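Local coordinates for ganglioside-induced differentiation-associated protein 2 (PDB 4UML) that carries a macro domain, a fold that in many relatives binds ADP-ribose or its derivatives, and probably has a role in signalling, at residues Ile72-Asn77 against Glu88-Leu93. Residues are numbered along the deposited sequence; the frame is centred on the assembly and turned at random.
Sequences IVNTSN and ESIFML
Ile-90 places its CD1 methyl between the side chains of Ile-72 and Asn-74, which point from the same face of the sheet toward the helix. The methyl meets CD1 of Ile-72 tip to tip at 3.6 Å and lies 3.6 Å from CB of Asn-74; it also sits 3.6 Å from the backbone O of Val-73, whose own side chain turns to the other face and packs on Val-165 and Phe-167. An extended isoleucine suits this position: with CG1 anti to its carbonyl carbon (chi1 -68°) and the chain stretched beyond it, the delta methyl reaches out to meet the strand side chains, the axes of strand 72-75 and helix 88-93 approaching to 9.2 Å. This is one of the helix-on-sheet layers of the macro domain, an alpha/beta/alpha sandwich: strand 71-75 lies inside the mixed sheet, between strands 164-167 and 125-129, and the axes of the two short segments cross at -119°. Ile-126 of the neighbouring strand touches both Ile-90 and Asn-74. Asparagine is polar in this buried place, yet both ends of its amide are used: OD1 is bonded to Ser-87 OG, in the first turn of helix 85-94, and ND2 to His-128 ND1. Those two bonds fix the rotation of the amide, while its ND2 comes obliquely to the ring of Phe-91, 3.9 Å from CE1, the amide and ring planes being 62° apart. A leucine in place of Asn-74 would probably deprive Ser-87 OG and His-128 ND1 of their amide partners, losing the side-chain ties from this strand to helix 85-94 and to His-128. Phe-91 brings the far end of its ring, CE1 and CZ, up beside the amide nitrogen and also packs on Leu-98 and Leu-102 of helix 97-105.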
loop_
_atom_site.group_PDB
_atom_site.type_symbol
_atom_site.label_atom_id
_atom_site.label_comp_id
_atom_site.label_asym_id
_atom_site.label_seq_id
_atom_site.Cartn_x
_atom_site.Cartn_y
_atom_site.Cartn_z
ATOM N N ILE A 72 -8.041 1.269 -0.192
ATOM C CA ILE A 72 -7.010 0.960 0.779
ATOM C C ILE A 72 -6.628 -0.503 0.607
ATOM O O ILE A 72 -7.393 -1.319 0.055
ATOM C CB ILE A 72 -7.390 1.307 2.234
ATOM C CG1 ILE A 72 -8.604 0.492 2.705
ATOM C CG2 ILE A 72 -7.625 2.788 2.401
ATOM C CD1 ILE A 72 -8.464 0.119 4.138
ATOM N N VAL A 73 -5.421 -0.811 1.049
ATOM C CA VAL A 73 -4.823 -2.107 0.862
ATOM C C VAL A 73 -4.768 -2.908 2.180
ATOM O O VAL A 73 -4.319 -2.420 3.199
ATOM C CB VAL A 73 -3.410 -1.963 0.307
ATOM C CG1 VAL A 73 -2.759 -3.334 0.146
ATOM C CG2 VAL A 73 -3.400 -1.202 -1.017
ATOM N N ASN A 74 -5.285 -4.122 2.117
ATOM C CA ASN A 74 -5.261 -5.085 3.184
ATOM C C ASN A 74 -4.193 -6.106 2.819
ATOM O O ASN A 74 -3.990 -6.422 1.642
ATOM C CB ASN A 74 -6.617 -5.760 3.331
ATOM C CG ASN A 74 -6.624 -6.807 4.463
ATOM O OD1 ASN A 74 -6.015 -6.603 5.484
ATOM N ND2 ASN A 74 -7.259 -7.939 4.231
ATOM N N THR A 75 -3.425 -6.508 3.817
ATOM C CA THR A 75 -2.405 -7.532 3.653
ATOM C C THR A 75 -2.812 -8.751 4.470
ATOM O O THR A 75 -3.252 -8.604 5.628
ATOM C CB THR A 75 -0.997 -7.011 3.966
ATOM O OG1 THR A 75 -0.034 -7.947 3.488
ATOM C CG2 THR A 75 -0.766 -6.727 5.460
ATOM N N SER A 76 -2.690 -9.940 3.869
ATOM C CA SER A 76 -3.343 -11.127 4.439
ATOM C C SER A 76 -2.590 -12.430 4.164
ATOM O O SER A 76 -1.405 -12.409 3.820
ATOM C CB SER A 76 -4.769 -11.181 3.923
ATOM O OG SER A 76 -5.610 -11.977 4.729
ATOM N N ASN A 77 -3.276 -13.558 4.338
ATOM C CA ASN A 77 -2.722 -14.854 3.965
ATOM C C ASN A 77 -3.513 -15.389 2.807
ATOM O O ASN A 77 -4.480 -14.749 2.349
ATOM C CB ASN A 77 -2.701 -15.833 5.158
ATOM C CG ASN A 77 -4.077 -16.116 5.735
ATOM O OD1 ASN A 77 -5.128 -15.729 5.202
ATOM N ND2 ASN A 77 -4.070 -16.778 6.862
ATOM N N GLU A 88 -6.984 -6.416 11.154
ATOM C CA GLU A 88 -7.879 -6.261 12.301
ATOM C C GLU A 88 -8.678 -4.951 12.196
ATOM O O GLU A 88 -9.892 -4.949 12.367
ATOM C CB GLU A 88 -7.096 -6.293 13.611
ATOM C CG GLU A 88 -6.647 -7.684 14.028
ATOM C CD GLU A 88 -5.891 -7.665 15.351
ATOM O OE1 GLU A 88 -6.549 -7.406 16.391
ATOM O OE2 GLU A 88 -4.650 -7.905 15.352
ATOM N N SER A 89 -8.002 -3.839 11.916
ATOM C CA SER A 89 -8.719 -2.548 11.755
ATOM C C SER A 89 -9.635 -2.551 10.573
ATOM O O SER A 89 -10.781 -2.119 10.672
ATOM C CB SER A 89 -7.754 -1.404 11.556
ATOM O OG SER A 89 -6.810 -1.454 12.576
ATOM N N ILE A 90 -9.095 -2.979 9.432
ATOM C CA ILE A 90 -9.850 -2.971 8.223
ATOM C C ILE A 90 -11.134 -3.800 8.409
ATOM O O ILE A 90 -12.214 -3.335 8.064
ATOM C CB ILE A 90 -9.018 -3.493 7.033
ATOM C CG1 ILE A 90 -7.875 -2.517 6.666
ATOM C CG2 ILE A 90 -9.920 -3.756 5.874
ATOM C CD1 ILE A 90 -7.035 -2.932 5.446
ATOM N N PHE A 91 -11.044 -5.028 8.925
ATOM C CA PHE A 91 -12.276 -5.860 9.044
ATOM C C PHE A 91 -13.298 -5.264 10.026
ATOM O O PHE A 91 -14.514 -5.265 9.796
ATOM C CB PHE A 91 -11.948 -7.295 9.500
ATOM C CG PHE A 91 -11.277 -8.143 8.461
ATOM C CD1 PHE A 91 -11.212 -7.764 7.130
ATOM C CD2 PHE A 91 -10.738 -9.353 8.819
ATOM C CE1 PHE A 91 -10.604 -8.577 6.188
ATOM C CE2 PHE A 91 -10.128 -10.170 7.884
ATOM C CZ PHE A 91 -10.069 -9.789 6.567
ATOM N N MET A 92 -12.797 -4.731 11.116
ATOM C CA MET A 92 -13.661 -4.128 12.072
ATOM C C MET A 92 -14.404 -2.942 11.445
ATOM O O MET A 92 -15.623 -2.805 11.604
ATOM C CB MET A 92 -12.833 -3.653 13.248
ATOM C CG MET A 92 -13.635 -2.767 14.168
ATOM S SD MET A 92 -12.751 -2.487 15.697
ATOM C CE MET A 92 -12.969 -4.092 16.472
ATOM N N LEU A 93 -13.686 -2.084 10.720
ATOM C CA LEU A 93 -14.321 -0.858 10.199
ATOM C C LEU A 93 -15.156 -1.093 8.971
ATOM O O LEU A 93 -16.157 -0.390 8.764
ATOM C CB LEU A 93 -13.298 0.210 9.992
ATOM C CG LEU A 93 -12.716 0.674 11.319
ATOM C CD1 LEU A 93 -11.649 1.718 11.048
ATOM C CD2 LEU A 93 -13.820 1.225 12.227
#